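Local coordinates for protein aldolase (PDB 6VOQ) that belongs to the class II aldolase family, carries a bound zinc ion, and assembles from four copies of its chain, at residues S73-F78 and H94-Y99; R21-G26 and N176-E181; R152-L157 and V164-S169; N30-L35 and A81-N86; E9-I14 and Q55-V60. One frame throughout, in Å; residues are numbered along the deposited sequence.

Contact 1. Residues S73-F78 and H94-Y99; sequences SKEVTF and HLHSHY. With ZN (zinc ion), chain B.
The zinc site of this class II aldolase-family fold is built where the turn before helix 76-83 faces the end of strand 91-94. Glu75 OE1 lies 2.3 Å from the zinc, while His94 NE2 and His96 NE2 each bind it at 2.2 Å; His161 completes the set of four. The other carboxylate oxygen, Glu75 OE2, stays 2.9 Å from the metal, so the glutamate binds chiefly through one oxygen. Its carboxylate stands almost upright to the His94 imidazole, the planes 83° apart. A hydrogen bond from His94 ND1 to Pro163 O helps fix the rotation of this ring with NE2 turned to the metal. Phe78 adds a T-shaped stack: its CZ edge points into one face of His94, 4.0 Å from CD2, with the planes at 88°. The benzyl group gets there by tucking CG between the backbone N and carbonyl carbon (chi1 64°). Tyr121 of the second subunit stacks on the His96 ring, which brings the site to a subunit boundary. Glu75 OE1 and His94 NE2 approach to 3.2 Å without a hydrogen bond, a closeness explained by shared ligation: one carboxylate oxygen and three imidazole nitrogens, donors well suited to zinc.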
# COMPACT_ATOMS: atom_id res chain seq x y z
N SER A 73 10.84 15.68 -20.64
CA SER A 73 11.39 15.71 -19.30
C SER A 73 12.86 16.08 -19.36
O SER A 73 13.59 15.65 -20.26
CB SER A 73 11.21 14.35 -18.63
OG SER A 73 11.76 14.35 -17.33
N LYS A 74 13.31 16.90 -18.40
CA LYS A 74 14.73 17.24 -18.34
C LYS A 74 15.61 16.02 -18.08
O LYS A 74 16.78 16.01 -18.47
CB LYS A 74 14.95 18.31 -17.27
CG LYS A 74 14.02 19.49 -17.43
CD LYS A 74 14.14 20.48 -16.31
CE LYS A 74 15.02 21.65 -16.72
NZ LYS A 74 15.35 22.53 -15.56
N GLU A 75 15.07 14.97 -17.46
CA GLU A 75 15.87 13.78 -17.19
C GLU A 75 16.03 12.89 -18.42
O GLU A 75 16.80 11.91 -18.36
CB GLU A 75 15.25 12.99 -16.04
CG GLU A 75 15.12 13.83 -14.79
CD GLU A 75 14.71 13.03 -13.58
OE1 GLU A 75 15.59 12.70 -12.77
OE2 GLU A 75 13.50 12.74 -13.45
N VAL A 76 15.34 13.20 -19.52
CA VAL A 76 15.54 12.46 -20.76
C VAL A 76 16.97 12.62 -21.26
O VAL A 76 17.46 11.77 -22.01
CB VAL A 76 14.49 12.92 -21.81
CG1 VAL A 76 14.74 12.26 -23.17
CG2 VAL A 76 13.09 12.60 -21.31
N THR A 77 17.65 13.68 -20.82
CA THR A 77 19.07 13.84 -21.12
C THR A 77 19.87 12.58 -20.78
O THR A 77 20.67 12.11 -21.59
CB THR A 77 19.63 15.04 -20.37
OG1 THR A 77 18.96 16.23 -20.81
CG2 THR A 77 21.12 15.20 -20.67
N PHE A 78 19.67 12.02 -19.58
CA PHE A 78 20.45 10.84 -19.26
C PHE A 78 19.78 9.54 -19.70
O PHE A 78 20.44 8.50 -19.71
CB PHE A 78 20.82 10.78 -17.75
CG PHE A 78 19.66 10.66 -16.79
CD1 PHE A 78 18.90 9.51 -16.71
CD2 PHE A 78 19.39 11.68 -15.89
CE1 PHE A 78 17.86 9.40 -15.81
CE2 PHE A 78 18.36 11.58 -14.98
CZ PHE A 78 17.59 10.45 -14.93
N HIS A 94 12.51 5.33 -15.47
CA HIS A 94 13.14 6.02 -14.36
C HIS A 94 12.08 6.39 -13.34
O HIS A 94 11.09 7.05 -13.68
CB HIS A 94 13.88 7.27 -14.81
CG HIS A 94 14.34 8.12 -13.67
ND1 HIS A 94 15.17 7.63 -12.68
CD2 HIS A 94 14.06 9.40 -13.33
CE1 HIS A 94 15.40 8.59 -11.80
NE2 HIS A 94 14.74 9.67 -12.17
N LEU A 95 12.27 5.94 -12.11
CA LEU A 95 11.34 6.21 -11.03
C LEU A 95 12.12 6.61 -9.79
O LEU A 95 13.31 6.33 -9.67
CB LEU A 95 10.47 4.99 -10.70
CG LEU A 95 9.55 4.46 -11.77
CD1 LEU A 95 9.06 3.12 -11.30
CD2 LEU A 95 8.40 5.43 -11.99
N HIS A 96 11.43 7.26 -8.86
CA HIS A 96 11.92 7.40 -7.50
C HIS A 96 11.23 6.39 -6.60
O HIS A 96 10.74 6.75 -5.52
CB HIS A 96 11.73 8.82 -6.99
CG HIS A 96 12.36 9.86 -7.85
ND1 HIS A 96 12.26 11.21 -7.58
CD2 HIS A 96 13.08 9.76 -8.99
CE1 HIS A 96 12.89 11.90 -8.52
NE2 HIS A 96 13.40 11.04 -9.38
N SER A 97 11.15 5.13 -7.04
CA SER A 97 10.42 4.13 -6.27
C SER A 97 11.07 3.97 -4.90
O SER A 97 12.30 4.10 -4.76
CB SER A 97 10.34 2.80 -7.03
OG SER A 97 11.62 2.27 -7.37
N HIS A 98 10.24 3.73 -3.89
CA HIS A 98 10.63 4.07 -2.52
C HIS A 98 11.88 3.32 -2.08
O HIS A 98 12.87 3.94 -1.64
CB HIS A 98 9.48 3.79 -1.56
CG HIS A 98 9.85 4.07 -0.14
ND1 HIS A 98 9.96 5.35 0.36
CD2 HIS A 98 10.23 3.24 0.86
CE1 HIS A 98 10.35 5.29 1.62
NE2 HIS A 98 10.52 4.02 1.95
N TYR A 99 11.87 2.00 -2.18
CA TYR A 99 12.96 1.22 -1.61
C TYR A 99 14.22 1.28 -2.46
O TYR A 99 15.33 1.25 -1.91
CB TYR A 99 12.49 -0.22 -1.37
CG TYR A 99 11.40 -0.24 -0.33
CD1 TYR A 99 11.70 -0.14 1.02
CD2 TYR A 99 10.06 -0.28 -0.69
CE1 TYR A 99 10.70 -0.12 1.98
CE2 TYR A 99 9.05 -0.27 0.26
CZ TYR A 99 9.38 -0.18 1.59
OH TYR A 99 8.39 -0.16 2.54
ZN ZN B . 14.67 11.54 -11.07

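Contact 2. Residues R21-G26 and N176-E181; sequences RGYATG and NTEELE
Arg21 and Tyr23 pack together against Glu178 in the tight half of this contact. Both terminal nitrogens of the arginine converge on one oxygen: NH2 lies 2.5 Å, a short value that should not be pressed, and NH1 2.8 Å from Glu178 OE2, which sits in the guanidinium plane. The carboxylate is turned 81° from that plane, so this salt bridge is end-on and forked, without the paired bonds of two coplanar groups. Tyr23 lays CE1 over a guanidinium face and receives Glu178 CG as an off-centre CH-pi contact, 3.7 Å from CZ. Glu181 CG adds a lighter touch at 3.9 Å from Tyr23 CE2, its OE1 being bonded to Ser97 OG and its OE2 to Tyr99 N. The phenol hydroxyl is held less directly: a water in the ring plane, 2.6 Å from Tyr23 OH, donates to Glu178 O. Gly26 of the third subunit packs on Glu178, and Thr25 of that subunit on Tyr23. The arrangement is that of a post-helix loop docked on the long helix 170-190 at a subunit interface of the tetramer.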
# COMPACT_ATOMS: atom_id res chain seq x y z
N ARG A 21 -0.28 2.29 -8.42
CA ARG A 21 0.25 1.28 -7.51
C ARG A 21 1.42 1.78 -6.67
O ARG A 21 2.05 0.99 -5.98
CB ARG A 21 0.65 0.03 -8.29
CG ARG A 21 -0.56 -0.77 -8.77
CD ARG A 21 -0.15 -1.93 -9.64
NE ARG A 21 0.73 -1.52 -10.72
CZ ARG A 21 1.87 -2.13 -11.02
NH1 ARG A 21 2.25 -3.20 -10.33
NH2 ARG A 21 2.62 -1.69 -12.03
N GLY A 22 1.70 3.08 -6.70
CA GLY A 22 2.60 3.68 -5.74
C GLY A 22 4.05 3.74 -6.15
O GLY A 22 4.86 4.31 -5.41
N TYR A 23 4.41 3.18 -7.31
CA TYR A 23 5.78 3.25 -7.80
C TYR A 23 6.18 4.67 -8.16
O TYR A 23 7.37 5.02 -8.08
CB TYR A 23 5.96 2.35 -9.02
CG TYR A 23 5.84 0.89 -8.71
CD1 TYR A 23 4.61 0.24 -8.81
CD2 TYR A 23 6.95 0.15 -8.32
CE1 TYR A 23 4.48 -1.11 -8.53
CE2 TYR A 23 6.84 -1.20 -8.02
CZ TYR A 23 5.60 -1.82 -8.13
OH TYR A 23 5.48 -3.16 -7.84
N ALA A 24 5.23 5.51 -8.57
CA ALA A 24 5.49 6.91 -8.84
C ALA A 24 4.53 7.77 -8.03
O ALA A 24 3.33 7.45 -7.93
CB ALA A 24 5.35 7.25 -10.33
N THR A 25 5.05 8.84 -7.45
CA THR A 25 4.26 9.79 -6.69
C THR A 25 4.51 11.19 -7.21
O THR A 25 5.65 11.55 -7.53
CB THR A 25 4.59 9.75 -5.20
OG1 THR A 25 5.84 10.40 -4.98
CG2 THR A 25 4.66 8.31 -4.69
N GLY A 26 3.45 11.99 -7.30
CA GLY A 26 3.62 13.39 -7.62
C GLY A 26 4.16 13.59 -9.02
O GLY A 26 3.69 12.97 -9.99
N ASN A 176 11.26 -5.30 -15.19
CA ASN A 176 12.58 -5.23 -14.55
C ASN A 176 12.59 -4.26 -13.38
O ASN A 176 13.16 -4.55 -12.33
CB ASN A 176 13.64 -4.81 -15.56
CG ASN A 176 13.84 -5.84 -16.63
OD1 ASN A 176 13.45 -6.99 -16.48
ND2 ASN A 176 14.47 -5.43 -17.73
N THR A 177 11.98 -3.08 -13.57
CA THR A 177 11.92 -2.10 -12.50
C THR A 177 11.13 -2.63 -11.32
O THR A 177 11.54 -2.46 -10.16
CB THR A 177 11.28 -0.80 -13.00
OG1 THR A 177 12.01 -0.33 -14.14
CG2 THR A 177 11.32 0.26 -11.92
N GLU A 178 9.99 -3.27 -11.58
CA GLU A 178 9.19 -3.80 -10.49
C GLU A 178 9.93 -4.91 -9.76
O GLU A 178 9.85 -5.00 -8.54
CB GLU A 178 7.84 -4.28 -11.01
CG GLU A 178 6.90 -3.17 -11.33
CD GLU A 178 5.73 -3.62 -12.15
OE1 GLU A 178 5.95 -4.34 -13.14
OE2 GLU A 178 4.59 -3.27 -11.80
N GLU A 179 10.65 -5.75 -10.50
CA GLU A 179 11.45 -6.78 -9.86
C GLU A 179 12.56 -6.16 -9.01
O GLU A 179 12.81 -6.61 -7.89
CB GLU A 179 12.03 -7.72 -10.92
CG GLU A 179 12.69 -8.96 -10.34
CD GLU A 179 11.71 -9.86 -9.62
OE1 GLU A 179 10.59 -10.06 -10.15
OE2 GLU A 179 12.04 -10.35 -8.52
N LEU A 180 13.22 -5.12 -9.52
CA LEU A 180 14.27 -4.47 -8.76
C LEU A 180 13.71 -3.83 -7.50
O LEU A 180 14.30 -3.95 -6.42
CB LEU A 180 14.97 -3.41 -9.61
CG LEU A 180 16.12 -3.90 -10.45
CD1 LEU A 180 16.43 -2.83 -11.49
CD2 LEU A 180 17.32 -4.21 -9.56
N GLU A 181 12.59 -3.11 -7.62
CA GLU A 181 12.03 -2.43 -6.46
C GLU A 181 11.62 -3.43 -5.40
O GLU A 181 11.88 -3.23 -4.21
CB GLU A 181 10.84 -1.57 -6.90
CG GLU A 181 10.00 -1.03 -5.75
CD GLU A 181 10.68 0.06 -4.93
OE1 GLU A 181 11.77 0.55 -5.31
OE2 GLU A 181 10.11 0.43 -3.89
O HOH W 1 7.61 -4.30 -6.84

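Contact 3. Residues R152-L157 and V164-S169; sequences RYNAFL and VVTGSS
Phe156 overlaps Val164 obliquely, with CD2 3.9 Å from Val164 CG1 and 3.5 Å from Val164 O, while CE2 continues toward the methyl group of Thr166. Alongside, the two backbones pair: Phe156 N donates to Val164 O at 2.8 Å, and Val164 N returns a bond of 2.8 Å to Phe156 O. This is the hydrogen-bonded pair of an antiparallel beta hairpin, formed by strands 155-158 and 162-167 in the central sheet. Ala155 and Val165 make the neighbouring non-hydrogen-bonded pair, and their side chains touch on the opposite sheet face, Ala155 CB 4.1 Å from Val165 CG1, in touch with Leu180 of helix 170-190. At the open end of the hairpin Asn154 O is gripped by Thr166 N (2.9 Å) and Thr166 OG1 (2.7 Å), and a water donates to it as well. With chi1 at 78°, the threonine hydroxyl is swung back over its own backbone, where it meets this carbonyl from the side as the amide meets it head-on. The same water donates to Thr166 O, bridging the two segments once more, and Asn154 ND2 reaches Val126 O.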
# COMPACT_ATOMS: atom_id res chain seq x y z
N ARG A 152 27.58 -2.23 -20.20
CA ARG A 152 27.77 -3.40 -19.37
C ARG A 152 26.64 -3.65 -18.38
O ARG A 152 26.58 -4.75 -17.81
CB ARG A 152 29.11 -3.29 -18.62
CG ARG A 152 30.33 -3.43 -19.53
CD ARG A 152 31.61 -2.92 -18.88
NE ARG A 152 31.59 -1.47 -18.70
CZ ARG A 152 31.73 -0.86 -17.53
NH1 ARG A 152 31.92 -1.56 -16.42
NH2 ARG A 152 31.69 0.46 -17.47
N TYR A 153 25.73 -2.71 -18.19
CA TYR A 153 24.72 -2.86 -17.15
C TYR A 153 23.35 -2.50 -17.70
O TYR A 153 23.22 -1.54 -18.47
CB TYR A 153 25.06 -2.01 -15.93
CG TYR A 153 26.39 -2.37 -15.32
CD1 TYR A 153 26.51 -3.48 -14.50
CD2 TYR A 153 27.52 -1.61 -15.58
CE1 TYR A 153 27.73 -3.83 -13.95
CE2 TYR A 153 28.74 -1.95 -15.02
CZ TYR A 153 28.84 -3.06 -14.21
OH TYR A 153 30.04 -3.41 -13.65
N ASN A 154 22.34 -3.26 -17.30
CA ASN A 154 20.98 -3.03 -17.77
C ASN A 154 20.16 -2.15 -16.84
O ASN A 154 19.03 -1.78 -17.21
CB ASN A 154 20.28 -4.36 -17.98
CG ASN A 154 21.09 -5.28 -18.85
OD1 ASN A 154 21.65 -4.85 -19.86
ND2 ASN A 154 21.19 -6.54 -18.46
N ALA A 155 20.68 -1.81 -15.67
CA ALA A 155 20.01 -0.92 -14.75
C ALA A 155 21.07 -0.21 -13.92
O ALA A 155 22.22 -0.66 -13.85
CB ALA A 155 19.01 -1.67 -13.86
N PHE A 156 20.70 0.91 -13.32
CA PHE A 156 21.64 1.80 -12.66
C PHE A 156 20.95 2.46 -11.47
O PHE A 156 19.79 2.85 -11.56
CB PHE A 156 22.15 2.91 -13.60
CG PHE A 156 22.38 2.45 -15.01
CD1 PHE A 156 23.58 1.88 -15.38
CD2 PHE A 156 21.40 2.63 -15.98
CE1 PHE A 156 23.80 1.46 -16.67
CE2 PHE A 156 21.61 2.21 -17.27
CZ PHE A 156 22.81 1.63 -17.62
N LEU A 157 21.69 2.61 -10.38
CA LEU A 157 21.16 3.29 -9.20
C LEU A 157 21.88 4.62 -9.08
O LEU A 157 23.09 4.66 -8.84
CB LEU A 157 21.32 2.43 -7.95
CG LEU A 157 20.60 2.89 -6.68
CD1 LEU A 157 19.12 3.04 -6.91
CD2 LEU A 157 20.85 1.91 -5.56
N VAL A 164 17.33 3.75 -12.61
CA VAL A 164 17.18 3.93 -14.05
C VAL A 164 17.30 2.53 -14.64
O VAL A 164 18.36 1.89 -14.50
CB VAL A 164 18.25 4.87 -14.64
CG1 VAL A 164 18.16 4.88 -16.17
CG2 VAL A 164 18.10 6.26 -14.07
N VAL A 165 16.23 2.04 -15.26
CA VAL A 165 16.11 0.63 -15.62
C VAL A 165 15.82 0.49 -17.11
O VAL A 165 14.85 1.09 -17.61
CB VAL A 165 15.03 -0.06 -14.78
CG1 VAL A 165 15.04 -1.55 -15.01
CG2 VAL A 165 15.24 0.27 -13.30
N THR A 166 16.63 -0.30 -17.82
CA THR A 166 16.44 -0.52 -19.25
C THR A 166 15.67 -1.81 -19.51
O THR A 166 15.47 -2.64 -18.62
CB THR A 166 17.76 -0.57 -20.01
OG1 THR A 166 18.37 -1.84 -19.82
CG2 THR A 166 18.71 0.55 -19.57
N GLY A 167 15.26 -1.97 -20.75
CA GLY A 167 14.58 -3.17 -21.17
C GLY A 167 14.47 -3.22 -22.68
O GLY A 167 14.72 -2.23 -23.37
N SER A 168 14.08 -4.40 -23.18
CA SER A 168 13.87 -4.60 -24.61
C SER A 168 12.54 -4.06 -25.08
O SER A 168 12.29 -4.05 -26.29
CB SER A 168 13.98 -6.09 -24.94
OG SER A 168 13.07 -6.86 -24.16
N SER A 169 11.67 -3.66 -24.16
CA SER A 169 10.44 -2.95 -24.44
C SER A 169 10.08 -2.15 -23.20
O SER A 169 10.73 -2.28 -22.16
CB SER A 169 9.32 -3.92 -24.84
OG SER A 169 8.87 -4.66 -23.72
O HOH W 2 17.05 -4.07 -16.71

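Contact 4. Residues N30-L35 and A81-N86; sequences NLSLLL and AVYLHN
Ser32 and Tyr83 supply the polar part of the contact, a single hydroxyl pair with OG 2.8 Å from OH. The serine oxygen lies in the plane of the phenol ring, at its edge, and also comes within 3.2 Å of Tyr83 CE2. It is placed there by a first torsion of 71°, and it is shared, since His79 ND1 hydrogen bonds to the same OG from one turn earlier on the helix. Two backbone atoms lie near the phenol oxygen, Ser32 O at 3.1 Å and Leu33 N at 3.4 Å from Tyr83 OH, but neither has the angle for a hydrogen bond. The apolar part belongs to Leu34, which approaches the Tyr83 ring obliquely. Its CG sits 3.8 Å from Tyr83 CD1 and its CD1 methyl 3.9 Å from the same ring carbon, the two side chains running past each other in opposite senses. Tyr83 thus reaches from helix 76-83 to strand 30-34 of the sheet, with Leu40 of strand 40-42 and Ile92 of strand 91-94 packing on the ring; Ala81 and Val82 on the same helix meet helix 140-149.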
# COMPACT_ATOMS: atom_id res chain seq x y z
N ASN A 30 9.92 9.29 -15.13
CA ASN A 30 9.74 9.50 -16.56
C ASN A 30 9.98 8.18 -17.28
O ASN A 30 10.67 7.29 -16.78
CB ASN A 30 10.66 10.60 -17.08
CG ASN A 30 12.03 10.55 -16.47
OD1 ASN A 30 12.88 9.77 -16.89
ND2 ASN A 30 12.26 11.39 -15.47
N LEU A 31 9.38 8.07 -18.46
CA LEU A 31 9.48 6.89 -19.30
C LEU A 31 10.00 7.31 -20.66
O LEU A 31 9.71 8.41 -21.14
CB LEU A 31 8.11 6.16 -19.44
CG LEU A 31 7.29 6.01 -18.15
CD1 LEU A 31 5.88 5.49 -18.42
CD2 LEU A 31 8.00 5.11 -17.15
N SER A 32 10.79 6.43 -21.28
CA SER A 32 11.16 6.63 -22.68
C SER A 32 11.20 5.28 -23.40
O SER A 32 11.38 4.23 -22.78
CB SER A 32 12.51 7.34 -22.81
OG SER A 32 13.60 6.51 -22.42
N LEU A 33 11.03 5.33 -24.72
CA LEU A 33 11.15 4.14 -25.54
C LEU A 33 11.56 4.54 -26.95
O LEU A 33 11.19 5.61 -27.45
CB LEU A 33 9.84 3.33 -25.57
CG LEU A 33 8.55 3.98 -26.07
CD1 LEU A 33 8.43 3.92 -27.58
CD2 LEU A 33 7.33 3.32 -25.44
N LEU A 34 12.32 3.66 -27.60
CA LEU A 34 12.75 3.90 -28.97
C LEU A 34 11.61 3.68 -29.95
O LEU A 34 10.93 2.65 -29.91
CB LEU A 34 13.91 2.97 -29.33
CG LEU A 34 15.30 3.55 -29.07
CD1 LEU A 34 16.38 2.52 -29.40
CD2 LEU A 34 15.50 4.83 -29.87
N LEU A 35 11.40 4.64 -30.83
CA LEU A 35 10.42 4.52 -31.88
C LEU A 35 11.01 3.76 -33.06
O LEU A 35 12.23 3.58 -33.15
CB LEU A 35 9.94 5.90 -32.31
CG LEU A 35 9.12 6.64 -31.25
CD1 LEU A 35 8.91 8.10 -31.62
CD2 LEU A 35 7.78 5.95 -31.00
N ALA A 81 21.75 9.14 -22.99
CA ALA A 81 23.09 8.61 -22.76
C ALA A 81 23.10 7.09 -22.74
O ALA A 81 24.01 6.47 -23.31
CB ALA A 81 23.66 9.16 -21.45
N VAL A 82 22.08 6.47 -22.15
CA VAL A 82 22.01 5.01 -22.13
C VAL A 82 21.80 4.46 -23.54
O VAL A 82 22.51 3.55 -23.98
CB VAL A 82 20.90 4.54 -21.17
CG1 VAL A 82 20.78 3.01 -21.21
CG2 VAL A 82 21.16 5.05 -19.77
N TYR A 83 20.80 4.99 -24.25
CA TYR A 83 20.52 4.52 -25.60
C TYR A 83 21.75 4.61 -26.49
O TYR A 83 22.01 3.71 -27.29
CB TYR A 83 19.38 5.32 -26.23
CG TYR A 83 18.02 5.06 -25.64
CD1 TYR A 83 17.34 3.88 -25.91
CD2 TYR A 83 17.40 6.00 -24.82
CE1 TYR A 83 16.09 3.65 -25.37
CE2 TYR A 83 16.16 5.77 -24.26
CZ TYR A 83 15.51 4.59 -24.55
OH TYR A 83 14.26 4.35 -24.02
N LEU A 84 22.51 5.70 -26.37
CA LEU A 84 23.65 5.95 -27.24
C LEU A 84 24.82 5.01 -26.97
O LEU A 84 25.78 5.03 -27.75
CB LEU A 84 24.11 7.40 -27.09
CG LEU A 84 23.22 8.47 -27.71
CD1 LEU A 84 23.57 9.82 -27.12
CD2 LEU A 84 23.37 8.48 -29.23
N HIS A 85 24.77 4.20 -25.91
CA HIS A 85 25.85 3.27 -25.61
C HIS A 85 25.33 1.89 -25.25
O HIS A 85 26.01 1.13 -24.55
CB HIS A 85 26.73 3.84 -24.50
CG HIS A 85 27.40 5.11 -24.90
ND1 HIS A 85 26.79 6.34 -24.76
CD2 HIS A 85 28.57 5.34 -25.54
CE1 HIS A 85 27.57 7.28 -25.26
NE2 HIS A 85 28.66 6.70 -25.73
N ASN A 86 24.14 1.54 -25.72
CA ASN A 86 23.61 0.19 -25.57
C ASN A 86 22.54 -0.05 -26.62
O ASN A 86 21.38 0.34 -26.41
CB ASN A 86 23.04 -0.01 -24.17
CG ASN A 86 22.47 -1.39 -23.97
OD1 ASN A 86 22.64 -2.27 -24.82
ND2 ASN A 86 21.79 -1.61 -22.84

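Contact 5. Residues E9-I14 and Q55-V60; sequences EEMVQI and QRLSVV
No flat group takes part where Met11 and Leu57 meet: neither ring nor amide offers a face or an edge, and the whole contact is sulfur and aliphatic carbon. It is helix-on-sheet packing in the class II aldolase-family fold, with helix 4-20 lying against the run of chain that enters strand 58-60. With CG anti to the backbone N (chi1 178°), the methionine chain runs out extended and carries SD alongside both leucine methyls, 4.0 Å from Leu57 CD2 and 4.1 Å from Leu57 CD1; the bend at chi3 (-67°) turns only the CE methyl. Methionine and leucine pass each other from opposite directions, and Leu57 CD1 also reaches Met11 CB at 4.1 Å. Leu41 of strand 40-42 touches both residues, and Leu31 and Leu33 of strand 30-34 pack on the methionine, which makes the pair part of a hydrophobic layer between helix and sheet. The layer has a polar border: Leu57 O accepts a hydrogen bond from Arg8 NH1, and on the neighbouring residue Arg56 forms a salt bridge with Asp70. The next residue of the helix, Val12, presents its CG2 methyl to Leu57 CD1 at 4.2 Å.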
# COMPACT_ATOMS: atom_id res chain seq x y z
N GLU A 9 0.25 4.58 -26.63
CA GLU A 9 -0.76 3.97 -25.79
C GLU A 9 -0.14 3.21 -24.61
O GLU A 9 -0.55 3.42 -23.46
CB GLU A 9 -1.61 3.04 -26.66
CG GLU A 9 -2.87 2.47 -26.04
CD GLU A 9 -3.65 3.43 -25.17
OE1 GLU A 9 -4.35 2.93 -24.27
OE2 GLU A 9 -3.62 4.67 -25.39
N GLU A 10 0.83 2.34 -24.89
CA GLU A 10 1.51 1.58 -23.85
C GLU A 10 2.15 2.49 -22.82
O GLU A 10 2.13 2.19 -21.62
CB GLU A 10 2.57 0.68 -24.49
CG GLU A 10 3.38 -0.14 -23.51
CD GLU A 10 2.92 -1.58 -23.47
OE1 GLU A 10 3.78 -2.49 -23.50
OE2 GLU A 10 1.68 -1.79 -23.43
N MET A 11 2.73 3.61 -23.26
CA MET A 11 3.39 4.51 -22.32
C MET A 11 2.39 5.13 -21.36
O MET A 11 2.65 5.19 -20.16
CB MET A 11 4.15 5.60 -23.09
CG MET A 11 4.83 6.60 -22.19
SD MET A 11 6.18 7.45 -23.02
CE MET A 11 7.31 6.08 -23.22
N VAL A 12 1.25 5.60 -21.87
CA VAL A 12 0.20 6.14 -21.00
C VAL A 12 -0.28 5.08 -20.01
O VAL A 12 -0.41 5.34 -18.81
CB VAL A 12 -0.96 6.69 -21.85
CG1 VAL A 12 -2.12 7.14 -20.95
CG2 VAL A 12 -0.47 7.82 -22.74
N GLN A 13 -0.57 3.87 -20.50
CA GLN A 13 -1.10 2.82 -19.63
C GLN A 13 -0.08 2.45 -18.57
O GLN A 13 -0.41 2.34 -17.39
CB GLN A 13 -1.49 1.60 -20.46
CG GLN A 13 -2.66 1.83 -21.38
CD GLN A 13 -3.03 0.59 -22.17
OE1 GLN A 13 -2.35 -0.44 -22.09
NE2 GLN A 13 -4.10 0.68 -22.95
N ILE A 14 1.17 2.25 -18.98
CA ILE A 14 2.19 1.86 -18.03
C ILE A 14 2.38 2.96 -16.98
O ILE A 14 2.48 2.67 -15.78
CB ILE A 14 3.49 1.50 -18.78
CG1 ILE A 14 3.32 0.07 -19.33
CG2 ILE A 14 4.69 1.59 -17.87
CD1 ILE A 14 4.50 -0.51 -20.01
N GLN A 55 -1.26 11.87 -27.08
CA GLN A 55 -1.10 12.80 -28.16
C GLN A 55 0.02 13.80 -27.94
O GLN A 55 0.55 14.31 -28.93
CB GLN A 55 -2.43 13.52 -28.35
CG GLN A 55 -3.30 12.78 -29.33
CD GLN A 55 -2.48 12.44 -30.57
OE1 GLN A 55 -2.40 13.21 -31.53
NE2 GLN A 55 -1.74 11.32 -30.48
N ARG A 56 0.42 14.05 -26.70
CA ARG A 56 1.38 15.10 -26.39
C ARG A 56 2.68 14.57 -25.81
O ARG A 56 3.53 15.35 -25.37
CB ARG A 56 0.72 16.10 -25.44
CG ARG A 56 -0.24 17.02 -26.18
CD ARG A 56 -1.33 17.55 -25.27
NE ARG A 56 -0.77 18.04 -24.02
CZ ARG A 56 -0.29 19.27 -23.84
NH1 ARG A 56 -0.30 20.14 -24.84
NH2 ARG A 56 0.20 19.62 -22.65
N LEU A 57 2.88 13.25 -25.81
CA LEU A 57 4.15 12.69 -25.39
C LEU A 57 5.26 13.23 -26.28
O LEU A 57 5.09 13.40 -27.49
CB LEU A 57 4.10 11.17 -25.43
CG LEU A 57 3.09 10.48 -24.51
CD1 LEU A 57 2.89 9.06 -24.97
CD2 LEU A 57 3.55 10.51 -23.05
N SER A 58 6.40 13.52 -25.66
CA SER A 58 7.50 14.13 -26.39
C SER A 58 8.14 13.13 -27.34
O SER A 58 8.19 11.93 -27.08
CB SER A 58 8.56 14.64 -25.42
OG SER A 58 7.94 15.13 -24.24
N VAL A 59 8.65 13.66 -28.45
CA VAL A 59 9.52 12.91 -29.34
C VAL A 59 10.79 13.72 -29.54
O VAL A 59 10.73 14.90 -29.93
CB VAL A 59 8.85 12.60 -30.69
CG1 VAL A 59 9.83 11.91 -31.60
CG2 VAL A 59 7.62 11.75 -30.48
N VAL A 60 11.94 13.10 -29.29
CA VAL A 60 13.24 13.75 -29.37
C VAL A 60 14.20 12.77 -30.05
O VAL A 60 14.03 11.55 -29.96
CB VAL A 60 13.72 14.16 -27.95
CG1 VAL A 60 13.69 12.97 -27.01
CG2 VAL A 60 15.10 14.78 -27.99

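How the contacts relate
Contacts 3, 4 and 5 share one mixed sheet. Contact 5 joins helix 4-20 to the chain entering strand 58-60, and its Met11 also touches Leu33 of contact 4, whose Ser32 and Leu34 meet helix 76-83; the two centres are 14 Å apart. Contacts 1 and 4 share helix 76-83, and Asn30 of contact 4 hydrogen bonds to His94 of contact 1. Val82 packs on Phe156 and Thr166 of contact 3, 10 Å from contact 4. Along the chain, contact 2 encloses contacts 1, 3 and 4; contact 5 crosses it. Helix 170-190 links contact 2 to contact 3 through Leu180 on Ala155. Contact 1 holds three of the four zinc ligands, and each of the other contacts touches it.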